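PDB 1K32: tricorn protease from Thermoplasma acidophilum, which hydrolyses peptide bonds as a serine protease, and probably trims peptides released by the proteasome into smaller fragments. Local coordinates for residues M663-W668 with V708-M712; E334-Y340 with F351-T355; V30-D34 with K700-D704; R73-T79 with F728-F734. All coordinates share one frame; numbering follows the deposited sequence.

How the contacts relate
The C1 helices packed in contact 1 have propeller partners on two sides. Toward the seven-bladed propeller, contact 1 meets contact 2 through Glu666: its OE2 lies 2.7 Å from Arg337 NH2, its OE1 2.9 Å from Arg339 NH1, both salt bridges. Toward the six-bladed propeller, contacts 1 and 3 share helix 702-714, and Met663 CE packs 3.7 Å from Arg702 NE. Contact 4 uses the next blade and touches contact 3, with Arg702 CG 3.5 Å from Phe728 CD1. Contacts 2 and 4 lie farthest apart, about 29 Å between centres. Contact 2 lies within one propeller blade and contact 1 among the C1 helices, whereas contacts 3 and 4 join a propeller to later chain.

Contact 1 (M663-W668 with V708-M712); sequences MYDEAW and VIVEM
Ala667 and Ile709 meet where segments 663-668 and 708-712 of two helices of the C1 domain run nearly parallel, with 21° between their axes and 10.3 Å at closest approach. Aliphatic packing comes first: Ile709 CD1 touches Ala667 CB at 3.8 Å, and Ile709 CG2 rests against the same methyl. Around the Tyr664 ring, Ile709 CG1 sits at the edge, near the ring plane, 4.3 Å from Tyr664 CD1. Met712 CG approaches that ring obliquely, 4.0 Å from Tyr664 CE1, and Val708 CG1 comes in obliquely at Tyr664 CD1. The sulfur end of Met712 makes the second kind of contact. A bend at chi2 (73°) folds its chain back against the other helix, where Met712 CE lies 3.3 Å from Ala667 O. Met712 SD stands 5.3 Å from the centroid of the five-membered ring of Trp668, an oblique Met-aromatic contact. With an alanine at Met712, the backbone of Ala667 and Trp668 would probably lose its packing partner and a gap would open beside Tyr664. No hydrogen bond crosses between the two segments: their contact rests on apolar packing, while Tyr664 OH and Trp668 NE1 are satisfied by Tyr689 O and Ser685 O.

Contact 2 (E334-Y340 with F351-T355); sequences EPLRIRY and FIHGT
Ile352 O is approached by two groups of the facing strand: Arg339 N donates to it at 2.7 Å, and the CA-H of Ile338 adds a contact, Ile338 CA lying 3.3 Å from Ile352 O. Two more backbone bonds join the chains. Gly354 N reaches Arg337 O at 2.8 Å in an almost straight N-H...O line of 173°, and Ile352 N donates to Tyr340 O. These bonds pair the first two strands of a four-stranded antiparallel blade in the seven-bladed propeller, with Ile338 and His353 as a non-hydrogen-bonded pair. Before the strand begins, residues 334-337 are met by the His353 side chain. Its CG is anti to the backbone N (chi1 -178°), which carries the imidazole to the carbonyls of this loop, and NE2 makes a weak bond to Pro335 O at 3.3 Å, near the ring plane. Pro335 CG also packs 3.5 Å from His353 NE2. Beside it, Glu334 crosses Phe351 at about a right angle, Glu334 CG lying 3.5 Å from Phe351 CZ. On the face bearing Tyr340 and Ile352, Ile352 CG1 meets the tyrosine ring at its edge, 3.9 Å from Tyr340 CD1. Arg339 passes close by Gly354, its NE salt-bridged to Asp359.

Contact 3 (V30-D34 with K700-D704); sequences VCCDD and KTRYD
The first torsions turn Thr701 OG1 and the Asp33 carboxylate to each other: chi1 of 68° sets Thr701 OG1 between its own backbone N and carbonyl carbon, and chi1 of -49° places the Asp33 carboxylate beside its backbone N. The hydroxyl donates to Asp33 OD2 at 2.6 Å, arriving on the syn side but 31° out of the carboxylate plane. Asp33 belongs to a type I' turn, Cys31 to Asp34, which joins two strands of the first blade of the six-bladed propeller. Thr701 is the N-cap of helix 702-714. It forms a capping box with Asp704: Thr701 N donates to Asp704 OD1 at 3.1 Å, and Asp704 N returns a weak bond to Thr701 OG1. The same Asp704 OD1 accepts from Lys700 N at 2.9 Å, through its anti lone pair. Waters 1 and 3 link the turn amides of Cys32 and Asp33 to Asp704 OD2, and water 2 joins Asp33 OD1 to Tyr703 N. Asp33 OD2 also sits at the edge of the Tyr703 ring, 3.4 Å from Tyr703 CB. With Asp33 OD2 only 4.1 Å from Asp704 OD2, the two carboxylates would tend to repel; the gathered amides, the hydroxyl and the helix N-terminus probably offset this.

Contact 4 (R73-T79 with F728-F734); sequences RGSSLNT and FTDKDPF
Arg73 lies across a face of Phe734 where a beta-hairpin turn between two strands of the second blade of the six-bladed propeller meets the loop 728-734, which itself opens with an ST turn at Thr729. The tight part is built round this pair. The extended Arg73 chain crosses the phenyl group so that Arg73 CD lies 3.7 Å from the Phe734 ring centroid, a CH-pi contact, and the guanidinium runs on, nearly parallel (9°), past the CE1 side of the ring; Arg73 NE bonds onward to Leu52 O. Next to it, Thr79 OG1 is held twice: it accepts from Phe734 N at 2.8 Å and donates to Arg73 O at 3.0 Å, meeting that carbonyl from above its plane. Pro733 CA also packs against this hydroxyl. A valine in place of Thr79 would probably leave Phe734 N without its acceptor and Arg73 O without the hydroxyl donor. Gly74 N donates to Lys731 O, at backbone angles that suit a residue without a side chain. At the far end Leu77 CG presses on Phe728 CB at 3.5 Å, while Phe728 N donates to Ser75 O at 2.7 Å, in the carbonyl plane. The looser side is turned to solvent at Ser75 and Asp732. There water 4 bridges the two segments, accepting from Arg73 NH2 at 2.9 Å and donating to Asp732 O at 2.8 Å.

Contact 1 (M663-W668 with V708-M712)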
# COMPACT_ATOMS: atom_id res chain seq x y z
N MET A 663 -33.67 -17.45 -43.19
CA MET A 663 -33.67 -18.54 -42.21
C MET A 663 -34.25 -19.85 -42.76
O MET A 663 -33.73 -20.92 -42.48
CB MET A 663 -34.43 -18.12 -40.94
CG MET A 663 -33.71 -17.04 -40.15
SD MET A 663 -34.76 -16.15 -38.97
CE MET A 663 -34.73 -17.28 -37.56
N TYR A 664 -35.33 -19.76 -43.52
CA TYR A 664 -35.91 -20.96 -44.11
C TYR A 664 -34.86 -21.55 -45.07
O TYR A 664 -34.58 -22.74 -45.03
CB TYR A 664 -37.18 -20.62 -44.90
CG TYR A 664 -37.65 -21.79 -45.73
CD1 TYR A 664 -38.28 -22.88 -45.14
CD2 TYR A 664 -37.37 -21.84 -47.11
CE1 TYR A 664 -38.62 -24.02 -45.88
CE2 TYR A 664 -37.70 -22.98 -47.87
CZ TYR A 664 -38.32 -24.06 -47.25
OH TYR A 664 -38.62 -25.20 -47.96
N ASP A 665 -34.30 -20.70 -45.92
CA ASP A 665 -33.27 -21.14 -46.86
C ASP A 665 -32.12 -21.84 -46.12
O ASP A 665 -31.71 -22.94 -46.51
CB ASP A 665 -32.75 -19.96 -47.67
CG ASP A 665 -33.63 -19.62 -48.86
OD1 ASP A 665 -33.36 -18.59 -49.50
OD2 ASP A 665 -34.58 -20.38 -49.17
N GLU A 666 -31.61 -21.24 -45.05
CA GLU A 666 -30.51 -21.86 -44.30
C GLU A 666 -30.93 -23.17 -43.63
O GLU A 666 -30.17 -24.14 -43.60
CB GLU A 666 -29.94 -20.90 -43.25
CG GLU A 666 -28.67 -21.43 -42.59
CD GLU A 666 -27.76 -20.34 -42.03
OE1 GLU A 666 -26.53 -20.57 -41.99
OE2 GLU A 666 -28.26 -19.27 -41.62
N ALA A 667 -32.15 -23.20 -43.08
CA ALA A 667 -32.66 -24.40 -42.42
C ALA A 667 -32.76 -25.53 -43.45
O ALA A 667 -32.40 -26.66 -43.18
CB ALA A 667 -34.04 -24.13 -41.82
N TRP A 668 -33.25 -25.19 -44.63
CA TRP A 668 -33.40 -26.15 -45.73
C TRP A 668 -32.01 -26.64 -46.17
O TRP A 668 -31.80 -27.84 -46.35
CB TRP A 668 -34.14 -25.46 -46.89
CG TRP A 668 -34.21 -26.25 -48.15
CD1 TRP A 668 -35.15 -27.18 -48.48
CD2 TRP A 668 -33.29 -26.20 -49.24
NE1 TRP A 668 -34.86 -27.73 -49.72
CE2 TRP A 668 -33.73 -27.14 -50.21
CE3 TRP A 668 -32.13 -25.45 -49.50
CZ2 TRP A 668 -33.04 -27.35 -51.41
CZ3 TRP A 668 -31.45 -25.66 -50.70
CH2 TRP A 668 -31.91 -26.60 -51.64
N VAL A 708 -43.51 -23.95 -40.28
CA VAL A 708 -43.11 -24.23 -41.65
C VAL A 708 -41.80 -25.00 -41.68
O VAL A 708 -41.71 -26.03 -42.34
CB VAL A 708 -42.96 -22.91 -42.47
CG1 VAL A 708 -42.48 -23.21 -43.90
CG2 VAL A 708 -44.32 -22.16 -42.48
N ILE A 709 -40.79 -24.51 -40.96
CA ILE A 709 -39.49 -25.18 -40.94
C ILE A 709 -39.56 -26.62 -40.45
O ILE A 709 -38.93 -27.51 -41.02
CB ILE A 709 -38.47 -24.40 -40.07
CG1 ILE A 709 -37.99 -23.16 -40.83
CG2 ILE A 709 -37.28 -25.31 -39.71
CD1 ILE A 709 -36.97 -22.34 -40.11
N VAL A 710 -40.31 -26.83 -39.37
CA VAL A 710 -40.43 -28.15 -38.80
C VAL A 710 -41.08 -29.14 -39.76
O VAL A 710 -40.65 -30.28 -39.82
CB VAL A 710 -41.24 -28.11 -37.47
CG1 VAL A 710 -41.53 -29.52 -36.99
CG2 VAL A 710 -40.46 -27.34 -36.42
N GLU A 711 -42.12 -28.70 -40.48
CA GLU A 711 -42.79 -29.56 -41.45
C GLU A 711 -41.81 -29.95 -42.55
O GLU A 711 -41.77 -31.11 -42.95
CB GLU A 711 -44.01 -28.84 -42.08
CG GLU A 711 -45.23 -28.69 -41.16
CD GLU A 711 -46.08 -29.95 -41.09
OE1 GLU A 711 -47.11 -29.93 -40.38
OE2 GLU A 711 -45.73 -30.96 -41.73
N MET A 712 -41.01 -29.00 -43.03
CA MET A 712 -40.04 -29.33 -44.06
C MET A 712 -38.98 -30.26 -43.46
O MET A 712 -38.57 -31.20 -44.12
CB MET A 712 -39.41 -28.06 -44.69
CG MET A 712 -38.04 -27.66 -44.22
SD MET A 712 -36.58 -28.61 -44.74
CE MET A 712 -35.45 -27.87 -43.67

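Contact 2 (E334-Y340 with F351-T355)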
# COMPACT_ATOMS: atom_id res chain seq x y z
N GLU A 334 -23.19 -4.85 -46.12
CA GLU A 334 -23.40 -6.10 -46.83
C GLU A 334 -24.69 -6.76 -46.35
O GLU A 334 -25.02 -6.70 -45.16
CB GLU A 334 -22.23 -7.07 -46.59
CG GLU A 334 -20.89 -6.60 -47.15
CD GLU A 334 -20.87 -6.53 -48.68
OE1 GLU A 334 -19.88 -6.00 -49.23
OE2 GLU A 334 -21.83 -6.99 -49.32
N PRO A 335 -25.44 -7.38 -47.28
CA PRO A 335 -26.70 -8.05 -46.94
C PRO A 335 -26.51 -9.18 -45.93
O PRO A 335 -25.39 -9.45 -45.50
CB PRO A 335 -27.21 -8.53 -48.30
CG PRO A 335 -25.94 -8.74 -49.08
CD PRO A 335 -25.15 -7.51 -48.72
N LEU A 336 -27.61 -9.84 -45.59
CA LEU A 336 -27.61 -10.92 -44.61
C LEU A 336 -26.62 -12.07 -44.64
O LEU A 336 -26.21 -12.60 -45.67
CB LEU A 336 -29.00 -11.52 -44.45
CG LEU A 336 -29.74 -10.92 -43.25
CD1 LEU A 336 -31.06 -11.64 -43.04
CD2 LEU A 336 -28.87 -11.04 -42.01
N ARG A 337 -26.28 -12.42 -43.40
CA ARG A 337 -25.37 -13.46 -42.98
C ARG A 337 -23.88 -13.30 -43.19
O ARG A 337 -23.24 -14.01 -43.95
CB ARG A 337 -25.84 -14.84 -43.42
CG ARG A 337 -26.37 -15.65 -42.21
CD ARG A 337 -25.22 -16.27 -41.44
NE ARG A 337 -25.33 -16.28 -39.98
CZ ARG A 337 -25.88 -17.25 -39.25
NH1 ARG A 337 -25.90 -17.14 -37.92
NH2 ARG A 337 -26.41 -18.32 -39.83
N ILE A 338 -23.35 -12.33 -42.46
CA ILE A 338 -21.93 -12.10 -42.42
C ILE A 338 -21.65 -13.11 -41.30
O ILE A 338 -22.25 -13.03 -40.22
CB ILE A 338 -21.60 -10.66 -41.97
CG1 ILE A 338 -21.90 -9.69 -43.12
CG2 ILE A 338 -20.16 -10.55 -41.53
CD1 ILE A 338 -21.51 -8.24 -42.82
N ARG A 339 -20.79 -14.09 -41.56
CA ARG A 339 -20.49 -15.11 -40.56
C ARG A 339 -19.29 -14.79 -39.67
O ARG A 339 -19.32 -15.07 -38.48
CB ARG A 339 -20.27 -16.47 -41.24
CG ARG A 339 -21.48 -17.04 -41.97
CD ARG A 339 -21.20 -18.45 -42.48
NE ARG A 339 -22.27 -18.96 -43.33
CZ ARG A 339 -23.51 -19.23 -42.92
NH1 ARG A 339 -24.40 -19.69 -43.79
NH2 ARG A 339 -23.85 -19.05 -41.65
N TYR A 340 -18.24 -14.23 -40.26
CA TYR A 340 -17.04 -13.88 -39.50
C TYR A 340 -16.47 -12.57 -40.01
O TYR A 340 -16.71 -12.16 -41.15
CB TYR A 340 -15.96 -14.97 -39.61
CG TYR A 340 -16.44 -16.37 -39.31
CD1 TYR A 340 -16.89 -17.21 -40.33
CD2 TYR A 340 -16.49 -16.85 -37.99
CE1 TYR A 340 -17.37 -18.48 -40.05
CE2 TYR A 340 -16.98 -18.12 -37.71
CZ TYR A 340 -17.42 -18.93 -38.75
OH TYR A 340 -17.90 -20.18 -38.50
N PHE A 351 -14.16 -10.48 -44.15
CA PHE A 351 -15.34 -11.13 -43.61
C PHE A 351 -15.82 -12.26 -44.49
O PHE A 351 -15.50 -12.34 -45.68
CB PHE A 351 -16.47 -10.11 -43.42
CG PHE A 351 -16.91 -9.43 -44.69
CD1 PHE A 351 -17.75 -10.08 -45.60
CD2 PHE A 351 -16.49 -8.13 -44.99
CE1 PHE A 351 -18.15 -9.46 -46.79
CE2 PHE A 351 -16.89 -7.50 -46.17
CZ PHE A 351 -17.72 -8.16 -47.07
N ILE A 352 -16.59 -13.16 -43.89
CA ILE A 352 -17.17 -14.26 -44.63
C ILE A 352 -18.65 -13.91 -44.75
O ILE A 352 -19.32 -13.58 -43.76
CB ILE A 352 -17.01 -15.60 -43.89
CG1 ILE A 352 -15.52 -15.93 -43.72
CG2 ILE A 352 -17.72 -16.71 -44.66
CD1 ILE A 352 -14.76 -16.02 -45.02
N HIS A 353 -19.14 -13.96 -45.99
CA HIS A 353 -20.53 -13.66 -46.31
C HIS A 353 -21.15 -14.96 -46.81
O HIS A 353 -20.64 -15.59 -47.75
CB HIS A 353 -20.60 -12.57 -47.39
CG HIS A 353 -22.00 -12.17 -47.74
ND1 HIS A 353 -22.63 -12.63 -48.88
CD2 HIS A 353 -22.90 -11.42 -47.08
CE1 HIS A 353 -23.88 -12.17 -48.89
NE2 HIS A 353 -24.06 -11.44 -47.81
N GLY A 354 -22.24 -15.37 -46.18
CA GLY A 354 -22.91 -16.59 -46.56
C GLY A 354 -24.23 -16.33 -47.25
O GLY A 354 -24.98 -15.42 -46.88
N THR A 355 -24.49 -17.13 -48.28
CA THR A 355 -25.71 -17.03 -49.06
C THR A 355 -26.21 -18.45 -49.23
O THR A 355 -25.60 -19.40 -48.74
CB THR A 355 -25.45 -16.45 -50.47
OG1 THR A 355 -24.60 -17.35 -51.20
CG2 THR A 355 -24.77 -15.11 -50.38

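Contact 3 (V30-D34 with K700-D704)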
# COMPACT_ATOMS: atom_id res chain seq x y z
N VAL A 30 -55.59 -20.19 -34.46
CA VAL A 30 -54.47 -19.33 -34.12
C VAL A 30 -53.93 -18.65 -35.36
O VAL A 30 -53.85 -19.25 -36.44
CB VAL A 30 -53.32 -20.14 -33.45
CG1 VAL A 30 -52.14 -19.21 -33.21
CG2 VAL A 30 -53.80 -20.76 -32.12
N CYS A 31 -53.58 -17.38 -35.21
CA CYS A 31 -53.00 -16.59 -36.28
C CYS A 31 -52.14 -15.55 -35.59
O CYS A 31 -52.63 -14.82 -34.73
CB CYS A 31 -54.10 -15.89 -37.11
SG CYS A 31 -53.44 -14.77 -38.37
N CYS A 32 -50.87 -15.49 -35.98
CA CYS A 32 -49.90 -14.57 -35.38
C CYS A 32 -49.80 -14.80 -33.86
O CYS A 32 -49.68 -13.85 -33.08
CB CYS A 32 -50.28 -13.11 -35.66
SG CYS A 32 -50.15 -12.58 -37.40
N ASP A 33 -49.84 -16.07 -33.46
CA ASP A 33 -49.71 -16.45 -32.05
C ASP A 33 -50.91 -16.07 -31.18
O ASP A 33 -50.94 -16.38 -29.99
CB ASP A 33 -48.45 -15.82 -31.45
CG ASP A 33 -47.21 -16.04 -32.31
OD1 ASP A 33 -46.16 -15.45 -31.98
OD2 ASP A 33 -47.29 -16.80 -33.30
N ASP A 34 -51.90 -15.40 -31.76
CA ASP A 34 -53.08 -15.00 -31.00
C ASP A 34 -54.28 -15.87 -31.38
O ASP A 34 -54.22 -16.61 -32.35
CB ASP A 34 -53.38 -13.52 -31.27
CG ASP A 34 -52.34 -12.59 -30.64
OD1 ASP A 34 -52.13 -11.48 -31.14
OD2 ASP A 34 -51.75 -12.97 -29.62
N LYS A 700 -45.69 -14.41 -40.05
CA LYS A 700 -45.51 -13.08 -39.50
C LYS A 700 -44.76 -13.14 -38.17
O LYS A 700 -44.20 -12.14 -37.74
CB LYS A 700 -46.86 -12.41 -39.28
CG LYS A 700 -47.30 -11.50 -40.41
CD LYS A 700 -47.49 -12.24 -41.70
CE LYS A 700 -47.99 -11.29 -42.78
NZ LYS A 700 -48.10 -11.98 -44.11
N THR A 701 -44.76 -14.30 -37.53
CA THR A 701 -44.07 -14.44 -36.25
C THR A 701 -43.08 -15.61 -36.28
O THR A 701 -43.16 -16.49 -37.16
CB THR A 701 -45.07 -14.65 -35.08
OG1 THR A 701 -45.70 -15.93 -35.21
CG2 THR A 701 -46.13 -13.55 -35.09
N ARG A 702 -42.16 -15.61 -35.33
CA ARG A 702 -41.17 -16.67 -35.27
C ARG A 702 -41.83 -18.02 -35.10
O ARG A 702 -41.32 -19.02 -35.57
CB ARG A 702 -40.18 -16.44 -34.13
CG ARG A 702 -39.10 -17.53 -34.02
CD ARG A 702 -38.16 -17.50 -35.23
NE ARG A 702 -37.18 -18.59 -35.19
CZ ARG A 702 -37.48 -19.87 -35.42
NH1 ARG A 702 -36.53 -20.80 -35.36
NH2 ARG A 702 -38.71 -20.23 -35.75
N TYR A 703 -42.97 -18.06 -34.41
CA TYR A 703 -43.69 -19.31 -34.24
C TYR A 703 -44.22 -19.82 -35.58
O TYR A 703 -44.18 -21.02 -35.84
CB TYR A 703 -44.86 -19.15 -33.27
CG TYR A 703 -45.42 -20.49 -32.85
CD1 TYR A 703 -44.60 -21.44 -32.25
CD2 TYR A 703 -46.76 -20.82 -33.06
CE1 TYR A 703 -45.09 -22.69 -31.88
CE2 TYR A 703 -47.26 -22.07 -32.69
CZ TYR A 703 -46.41 -23.00 -32.10
OH TYR A 703 -46.87 -24.24 -31.71
N ASP A 704 -44.76 -18.92 -36.40
CA ASP A 704 -45.27 -19.23 -37.73
C ASP A 704 -44.16 -19.90 -38.53
O ASP A 704 -44.36 -20.95 -39.14
CB ASP A 704 -45.68 -17.95 -38.47
CG ASP A 704 -46.95 -17.33 -37.92
OD1 ASP A 704 -47.20 -16.14 -38.22
OD2 ASP A 704 -47.69 -18.02 -37.20
O HOH W 1 -50.03 -16.94 -37.97
O HOH W 2 -43.68 -16.22 -32.39
O HOH W 3 -49.20 -18.28 -34.96

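Contact 4 (R73-T79 with F728-F734)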
# COMPACT_ATOMS: atom_id res chain seq x y z
N ARG A 73 -44.56 -19.26 -22.91
CA ARG A 73 -43.78 -18.05 -22.60
C ARG A 73 -42.32 -18.43 -22.43
O ARG A 73 -42.00 -19.61 -22.35
CB ARG A 73 -44.30 -17.37 -21.34
CG ARG A 73 -45.52 -16.51 -21.61
CD ARG A 73 -46.00 -15.78 -20.38
NE ARG A 73 -47.29 -15.14 -20.63
CZ ARG A 73 -47.97 -14.44 -19.73
NH1 ARG A 73 -49.13 -13.90 -20.06
NH2 ARG A 73 -47.50 -14.27 -18.51
N GLY A 74 -41.45 -17.42 -22.36
CA GLY A 74 -40.01 -17.68 -22.26
C GLY A 74 -39.51 -17.49 -23.68
O GLY A 74 -40.18 -17.94 -24.62
N SER A 75 -38.36 -16.84 -23.87
CA SER A 75 -37.85 -16.58 -25.22
C SER A 75 -37.94 -17.77 -26.18
O SER A 75 -38.34 -17.62 -27.33
CB SER A 75 -36.41 -16.07 -25.17
OG SER A 75 -35.56 -17.08 -24.69
N SER A 76 -37.59 -18.96 -25.69
CA SER A 76 -37.66 -20.17 -26.50
C SER A 76 -38.94 -21.00 -26.27
O SER A 76 -38.99 -22.18 -26.61
CB SER A 76 -36.42 -21.03 -26.24
OG SER A 76 -35.24 -20.31 -26.60
N LEU A 77 -39.97 -20.36 -25.73
CA LEU A 77 -41.24 -21.03 -25.46
C LEU A 77 -40.98 -22.30 -24.65
O LEU A 77 -41.58 -23.35 -24.91
CB LEU A 77 -41.99 -21.36 -26.77
CG LEU A 77 -42.20 -20.20 -27.77
CD1 LEU A 77 -43.10 -20.62 -28.95
CD2 LEU A 77 -42.83 -19.03 -27.03
N ASN A 78 -40.09 -22.21 -23.67
CA ASN A 78 -39.78 -23.36 -22.85
C ASN A 78 -40.75 -23.61 -21.68
O ASN A 78 -40.66 -24.64 -21.01
CB ASN A 78 -38.32 -23.27 -22.33
CG ASN A 78 -38.05 -22.00 -21.52
OD1 ASN A 78 -37.42 -22.07 -20.47
ND2 ASN A 78 -38.50 -20.86 -22.01
N THR A 79 -41.68 -22.68 -21.43
CA THR A 79 -42.66 -22.87 -20.35
C THR A 79 -44.09 -22.73 -20.87
O THR A 79 -44.34 -22.04 -21.85
CB THR A 79 -42.48 -21.87 -19.17
OG1 THR A 79 -42.70 -20.53 -19.61
CG2 THR A 79 -41.06 -21.99 -18.56
N PHE A 728 -38.86 -16.38 -29.66
CA PHE A 728 -40.24 -16.40 -30.15
C PHE A 728 -41.18 -15.35 -29.55
O PHE A 728 -42.19 -15.00 -30.16
CB PHE A 728 -40.85 -17.78 -29.90
CG PHE A 728 -40.18 -18.88 -30.68
CD1 PHE A 728 -40.85 -19.50 -31.73
CD2 PHE A 728 -38.88 -19.28 -30.39
CE1 PHE A 728 -40.24 -20.50 -32.47
CE2 PHE A 728 -38.25 -20.28 -31.14
CZ PHE A 728 -38.93 -20.89 -32.18
N THR A 729 -40.85 -14.85 -28.36
CA THR A 729 -41.68 -13.87 -27.67
C THR A 729 -40.81 -13.06 -26.71
O THR A 729 -39.69 -13.45 -26.42
CB THR A 729 -42.78 -14.59 -26.84
OG1 THR A 729 -43.54 -13.64 -26.10
CG2 THR A 729 -42.15 -15.57 -25.85
N ASP A 730 -41.32 -11.94 -26.23
CA ASP A 730 -40.55 -11.16 -25.25
C ASP A 730 -41.13 -11.37 -23.85
O ASP A 730 -40.76 -10.68 -22.90
CB ASP A 730 -40.55 -9.67 -25.60
CG ASP A 730 -41.95 -9.09 -25.74
OD1 ASP A 730 -42.89 -9.57 -25.07
OD2 ASP A 730 -42.11 -8.14 -26.53
N LYS A 731 -42.04 -12.33 -23.73
CA LYS A 731 -42.68 -12.64 -22.44
C LYS A 731 -41.79 -13.47 -21.51
O LYS A 731 -41.25 -14.51 -21.91
CB LYS A 731 -43.98 -13.41 -22.66
CG LYS A 731 -45.05 -12.68 -23.45
CD LYS A 731 -45.69 -11.58 -22.63
CE LYS A 731 -46.92 -11.01 -23.35
NZ LYS A 731 -47.58 -9.96 -22.54
N ASP A 732 -41.65 -13.02 -20.27
CA ASP A 732 -40.85 -13.74 -19.28
C ASP A 732 -41.48 -15.12 -19.11
O ASP A 732 -42.69 -15.29 -19.20
CB ASP A 732 -40.84 -13.01 -17.93
CG ASP A 732 -40.19 -11.64 -18.00
OD1 ASP A 732 -39.05 -11.53 -18.49
OD2 ASP A 732 -40.82 -10.66 -17.55
N PRO A 733 -40.65 -16.14 -18.85
CA PRO A 733 -41.17 -17.49 -18.66
C PRO A 733 -42.17 -17.59 -17.50
O PRO A 733 -42.15 -16.78 -16.57
CB PRO A 733 -39.90 -18.31 -18.42
CG PRO A 733 -38.97 -17.34 -17.78
CD PRO A 733 -39.20 -16.08 -18.58
N PHE A 734 -43.07 -18.56 -17.59
CA PHE A 734 -44.05 -18.76 -16.53
C PHE A 734 -43.30 -19.19 -15.29
O PHE A 734 -42.28 -19.86 -15.38
CB PHE A 734 -45.07 -19.83 -16.93
CG PHE A 734 -46.19 -19.31 -17.79
CD1 PHE A 734 -47.09 -18.38 -17.28
CD2 PHE A 734 -46.34 -19.74 -19.11
CE1 PHE A 734 -48.13 -17.88 -18.07
CE2 PHE A 734 -47.37 -19.26 -19.90
CZ PHE A 734 -48.27 -18.32 -19.38
O HOH W 4 -44.72 -14.30 -17.56